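Local coordinates for protein 6-phosphogluconolactonase (Leishmania braziliensis, PDB 3CSS) that probably hydrolyses 6-phosphogluconolactone to 6-phosphogluconate, the second step in the oxidative stage of the pentose phosphate pathway, at residues 102-114 / 125-137. Sequence-based numbering, arbitrary orientation. Where two conformers were deposited one is given.
Sequences SDVISIDRRAALA and GAWAVAQDYEVKL. Unlike the reference sequence in segment 125-137: Val-135 (reference Ala).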
loop_
_atom_site.group_PDB
_atom_site.type_symbol
_atom_site.label_atom_id
_atom_site.label_comp_id
_atom_site.label_asym_id
_atom_site.label_seq_id
_atom_site.Cartn_x
_atom_site.Cartn_y
_atom_site.Cartn_z
ATOM N N SER A 102 18.569 6.695 4.707
ATOM C CA SER A 102 18.590 5.639 5.728
ATOM C C SER A 102 17.209 5.243 6.242
ATOM O O SER A 102 17.048 4.144 6.778
ATOM C CB SER A 102 19.466 6.053 6.924
ATOM O OG SER A 102 18.934 7.172 7.619
ATOM N N ASP A 103 16.229 6.128 6.075
ATOM C CA ASP A 103 14.862 5.879 6.535
ATOM C C ASP A 103 13.945 5.313 5.450
ATOM O O ASP A 103 12.753 5.123 5.691
ATOM C CB ASP A 103 14.249 7.180 7.053
ATOM C CG ASP A 103 14.933 7.696 8.290
ATOM O OD1 ASP A 103 15.285 6.882 9.176
ATOM O OD2 ASP A 103 15.135 8.920 8.369
ATOM N N VAL A 104 14.499 5.067 4.266
ATOM C CA VAL A 104 13.741 4.578 3.124
ATOM C C VAL A 104 14.340 3.268 2.604
ATOM O O VAL A 104 15.524 3.192 2.289
ATOM C CB VAL A 104 13.716 5.633 1.969
ATOM C CG1 VAL A 104 12.811 5.154 0.836
ATOM C CG2 VAL A 104 13.259 6.976 2.485
ATOM N N ILE A 105 13.508 2.242 2.502
ATOM C CA ILE A 105 13.916 0.960 1.950
ATOM C C ILE A 105 13.670 0.961 0.443
ATOM O O ILE A 105 12.536 1.152 -0.018
ATOM C CB ILE A 105 13.181 -0.218 2.642
ATOM C CG1 ILE A 105 13.362 -0.152 4.169
ATOM C CG2 ILE A 105 13.663 -1.558 2.103
ATOM C CD1 ILE A 105 14.786 -0.136 4.653
ATOM N N SER A 106 14.732 0.778 -0.331
ATOM C CA SER A 106 14.623 0.825 -1.783
ATOM C C SER A 106 14.309 -0.545 -2.374
ATOM O O SER A 106 14.663 -1.582 -1.807
ATOM C CB SER A 106 15.917 1.367 -2.397
ATOM O OG SER A 106 17.001 0.511 -2.142
ATOM N N ILE A 107 13.641 -0.528 -3.525
ATOM C CA ILE A 107 13.422 -1.720 -4.340
ATOM C C ILE A 107 14.417 -1.675 -5.496
ATOM O O ILE A 107 14.522 -0.663 -6.188
ATOM C CB ILE A 107 11.986 -1.782 -4.922
ATOM C CG1 ILE A 107 10.946 -1.838 -3.793
ATOM C CG2 ILE A 107 11.829 -3.003 -5.830
ATOM C CD1 ILE A 107 9.490 -1.720 -4.265
ATOM N N ASP A 108 15.132 -2.776 -5.698
ATOM C CA ASP A 108 16.046 -2.936 -6.824
ATOM C C ASP A 108 15.287 -3.548 -8.007
ATOM O O ASP A 108 14.965 -4.729 -7.987
ATOM C CB ASP A 108 17.219 -3.826 -6.393
ATOM C CG ASP A 108 18.282 -3.955 -7.447
ATOM O OD1 ASP A 108 18.151 -3.348 -8.534
ATOM O OD2 ASP A 108 19.266 -4.677 -7.173
ATOM N N ARG A 109 14.999 -2.747 -9.034
ATOM C CA ARG A 109 14.144 -3.199 -10.152
ATOM C C ARG A 109 14.874 -3.764 -11.336
ATOM O O ARG A 109 14.246 -4.275 -12.254
ATOM C CB ARG A 109 13.295 -2.053 -10.723
ATOM C CG ARG A 109 12.538 -1.264 -9.727
ATOM C CD ARG A 109 13.257 0.014 -9.381
ATOM N NE ARG A 109 12.695 0.564 -8.154
ATOM C CZ ARG A 109 11.577 1.274 -8.102
ATOM N NH1 ARG A 109 10.895 1.539 -9.199
ATOM N NH2 ARG A 109 11.146 1.703 -6.931
ATOM N N ARG A 110 16.198 -3.664 -11.323
ATOM C CA ARG A 110 17.065 -3.988 -12.468
ATOM C C ARG A 110 16.777 -5.338 -13.109
ATOM O O ARG A 110 16.792 -5.489 -14.324
ATOM C CB ARG A 110 18.525 -4.008 -12.014
ATOM C CG ARG A 110 19.289 -2.712 -12.200
ATOM C CD ARG A 110 20.712 -3.053 -12.573
ATOM N NE ARG A 110 20.710 -4.141 -13.545
ATOM C CZ ARG A 110 20.711 -3.960 -14.859
ATOM N NH1 ARG A 110 20.754 -2.732 -15.357
ATOM N NH2 ARG A 110 20.689 -5.004 -15.673
ATOM N N ALA A 111 16.571 -6.350 -12.269
ATOM C CA ALA A 111 16.345 -7.715 -12.772
ATOM C C ALA A 111 15.088 -7.839 -13.654
ATOM O O ALA A 111 14.980 -8.772 -14.451
ATOM C CB ALA A 111 16.276 -8.709 -11.612
ATOM N N ALA A 112 14.151 -6.898 -13.504
ATOM C CA ALA A 112 12.874 -6.911 -14.229
ATOM C C ALA A 112 12.796 -5.971 -15.436
ATOM O O ALA A 112 11.923 -6.134 -16.274
ATOM C CB ALA A 112 11.727 -6.582 -13.261
ATOM N N LEU A 113 13.679 -4.982 -15.526
ATOM C CA LEU A 113 13.491 -3.909 -16.515
ATOM C C LEU A 113 13.499 -4.392 -17.984
ATOM O O LEU A 113 12.773 -3.850 -18.823
ATOM C CB LEU A 113 14.511 -2.780 -16.302
ATOM C CG LEU A 113 14.393 -1.973 -15.006
ATOM C CD1 LEU A 113 15.471 -0.890 -14.973
ATOM C CD2 LEU A 113 13.009 -1.369 -14.858
ATOM N N ALA A 114 14.288 -5.416 -18.297
ATOM C CA ALA A 114 14.329 -5.939 -19.672
ATOM C C ALA A 114 13.020 -6.641 -20.107
ATOM O O ALA A 114 12.772 -6.762 -21.303
ATOM C CB ALA A 114 15.542 -6.878 -19.870
ATOM N N GLY A 125 11.442 -12.228 -14.023
ATOM C CA GLY A 125 12.059 -10.978 -13.599
ATOM C C GLY A 125 11.336 -10.312 -12.441
ATOM O O GLY A 125 11.980 -9.780 -11.537
ATOM N N ALA A 126 10.002 -10.319 -12.472
ATOM C CA ALA A 126 9.201 -9.805 -11.365
ATOM C C ALA A 126 9.488 -10.572 -10.062
ATOM O O ALA A 126 9.684 -9.966 -9.018
ATOM C CB ALA A 126 7.685 -9.843 -11.722
ATOM N N TRP A 127 9.506 -11.898 -10.122
ATOM C CA TRP A 127 9.860 -12.709 -8.952
ATOM C C TRP A 127 11.259 -12.414 -8.433
ATOM O O TRP A 127 11.466 -12.385 -7.226
ATOM C CB TRP A 127 9.732 -14.203 -9.246
ATOM C CG TRP A 127 8.359 -14.784 -8.978
ATOM C CD1 TRP A 127 7.573 -15.457 -9.860
ATOM C CD2 TRP A 127 7.630 -14.748 -7.740
ATOM N NE1 TRP A 127 6.397 -15.843 -9.255
ATOM C CE2 TRP A 127 6.404 -15.414 -7.955
ATOM C CE3 TRP A 127 7.889 -14.213 -6.470
ATOM C CZ2 TRP A 127 5.454 -15.569 -6.954
ATOM C CZ3 TRP A 127 6.940 -14.366 -5.479
ATOM C CH2 TRP A 127 5.735 -15.031 -5.726
ATOM N N ALA A 128 12.213 -12.211 -9.334
ATOM C CA ALA A 128 13.575 -11.892 -8.926
ATOM C C ALA A 128 13.594 -10.607 -8.086
ATOM O O ALA A 128 14.236 -10.559 -7.034
ATOM C CB ALA A 128 14.475 -11.766 -10.145
ATOM N N VAL A 129 12.870 -9.581 -8.545
ATOM C CA VAL A 129 12.742 -8.315 -7.798
ATOM C C VAL A 129 11.992 -8.516 -6.465
ATOM O O VAL A 129 12.438 -8.026 -5.430
ATOM C CB VAL A 129 12.051 -7.213 -8.644
ATOM C CG1 VAL A 129 11.821 -5.951 -7.816
ATOM C CG2 VAL A 129 12.870 -6.902 -9.889
ATOM N N ALA A 130 10.883 -9.257 -6.498
ATOM C CA ALA A 130 10.106 -9.573 -5.293
ATOM C C ALA A 130 10.960 -10.235 -4.216
ATOM O O ALA A 130 10.894 -9.866 -3.042
ATOM C CB ALA A 130 8.897 -10.475 -5.638
ATOM N N GLN A 131 11.758 -11.214 -4.631
ATOM C CA GLN A 131 12.573 -11.994 -3.700
ATOM C C GLN A 131 13.661 -11.155 -3.028
ATOM O O GLN A 131 13.870 -11.248 -1.819
ATOM C CB GLN A 131 13.165 -13.189 -4.425
ATOM C CG GLN A 131 12.106 -14.222 -4.778
ATOM C CD GLN A 131 11.825 -15.190 -3.640
ATOM O OE1 GLN A 131 10.799 -15.086 -2.944
ATOM N NE2 GLN A 131 12.728 -16.155 -3.457
ATOM N N ASP A 132 14.320 -10.306 -3.808
ATOM C CA ASP A 132 15.330 -9.397 -3.270
ATOM C C ASP A 132 14.709 -8.383 -2.293
ATOM O O ASP A 132 15.309 -8.049 -1.261
ATOM C CB ASP A 132 16.063 -8.668 -4.404
ATOM C CG ASP A 132 17.141 -9.532 -5.079
ATOM O OD1 ASP A 132 17.429 -10.673 -4.619
ATOM O OD2 ASP A 132 17.722 -9.047 -6.083
ATOM N N TYR A 133 13.516 -7.899 -2.621
ATOM C CA TYR A 133 12.833 -6.930 -1.769
ATOM C C TYR A 133 12.379 -7.592 -0.464
ATOM O O TYR A 133 12.510 -7.023 0.605
ATOM C CB TYR A 133 11.654 -6.297 -2.530
ATOM C CG TYR A 133 10.918 -5.195 -1.813
ATOM C CD1 TYR A 133 11.581 -4.262 -1.016
ATOM C CD2 TYR A 133 9.547 -5.050 -1.976
ATOM C CE1 TYR A 133 10.886 -3.249 -0.365
ATOM C CE2 TYR A 133 8.855 -4.016 -1.363
ATOM C CZ TYR A 133 9.517 -3.130 -0.549
ATOM O OH TYR A 133 8.784 -2.136 0.071
ATOM N N GLU A 134 11.859 -8.810 -0.560
ATOM C CA GLU A 134 11.481 -9.586 0.622
ATOM C C GLU A 134 12.645 -9.793 1.600
ATOM O O GLU A 134 12.496 -9.628 2.804
ATOM C CB GLU A 134 10.902 -10.931 0.199
ATOM C CG GLU A 134 10.682 -11.869 1.351
ATOM C CD GLU A 134 9.806 -13.052 0.994
ATOM O OE1 GLU A 134 8.818 -12.879 0.248
ATOM O OE2 GLU A 134 10.139 -14.168 1.459
ATOM N N VAL A 135 13.798 -10.175 1.064
ATOM C CA VAL A 135 15.020 -10.307 1.857
ATOM C C VAL A 135 15.333 -9.000 2.588
ATOM O O VAL A 135 15.630 -8.997 3.796
ATOM C CB VAL A 135 16.216 -10.721 0.965
ATOM C CG1 VAL A 135 17.514 -10.640 1.754
ATOM C CG2 VAL A 135 16.008 -12.132 0.403
ATOM N N LYS A 136 15.241 -7.889 1.858
ATOM C CA LYS A 136 15.512 -6.578 2.433
ATOM C C LYS A 136 14.529 -6.255 3.559
ATOM O O LYS A 136 14.934 -5.781 4.616
ATOM C CB LYS A 136 15.479 -5.494 1.346
ATOM C CG LYS A 136 16.474 -4.422 1.531
ATOM C CD LYS A 136 16.333 -3.323 0.504
ATOM C CE LYS A 136 17.223 -3.527 -0.706
ATOM N NZ LYS A 136 17.280 -2.285 -1.512
ATOM N N LEU A 137 13.239 -6.526 3.336
ATOM C CA LEU A 137 12.209 -6.248 4.344
ATOM C C LEU A 137 12.439 -7.089 5.609
ATOM O O LEU A 137 12.379 -6.583 6.724
ATOM C CB LEU A 137 10.804 -6.497 3.775
ATOM C CG LEU A 137 10.338 -5.528 2.670
ATOM C CD1 LEU A 137 8.977 -5.985 2.109
ATOM C CD2 LEU A 137 10.293 -4.037 3.164
HETATM O O HOH W 1 10.333 0.241 -0.771
HETATM O O HOH W 2 14.327 -5.645 -4.825
#
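Ile-107 and Tyr-133 meet where an extended loop and the short helix 110-113 that follows it lie along helix 123-140, which packs on the mixed sheet of this Rossmann-like α/β fold. The contact is a worked example of how a largely irregular segment is fastened to a helix by apolar side chains, a lysine bond to a backbone carbonyl and bridging waters. In the apolar layer, Ile-107 CG1 lies over the Tyr-133 ring, 3.6 Å from its centroid, a CH-pi contact almost on the ring normal. Leu-137 CD1 covers the opposite face, while Ile-105 CG2 sits at the ring edge. The two methyls of Val-129 lie beside Asp-108 O; CG1, anti to the backbone N (chi1 175°), reaches Ile-107 CG2 at 3.6 Å, and CG2 meets Ala-112 CB in helix 110-113. Toward the first turn the spacing tightens, the CA atoms of Ala-112 and Gly-125 being 4.2 Å apart.

Water links the backbones, accepting from Asp-108 N and donating to Val-129 O. A second water donates to both Ile-105 O and Tyr-133 OH; this hydroxyl also bonds Leu-73 O of strand 69-77, so helix, loop and sheet are joined at one point. A direct polar tie comes from Lys-136, whose CD packs on Ile-105 CG2 before a turn in the chain (chi3 -93°) brings NZ to the loop. Its NZ donates to Ser-106 O at 2.7 Å, approaching from above the carbonyl plane.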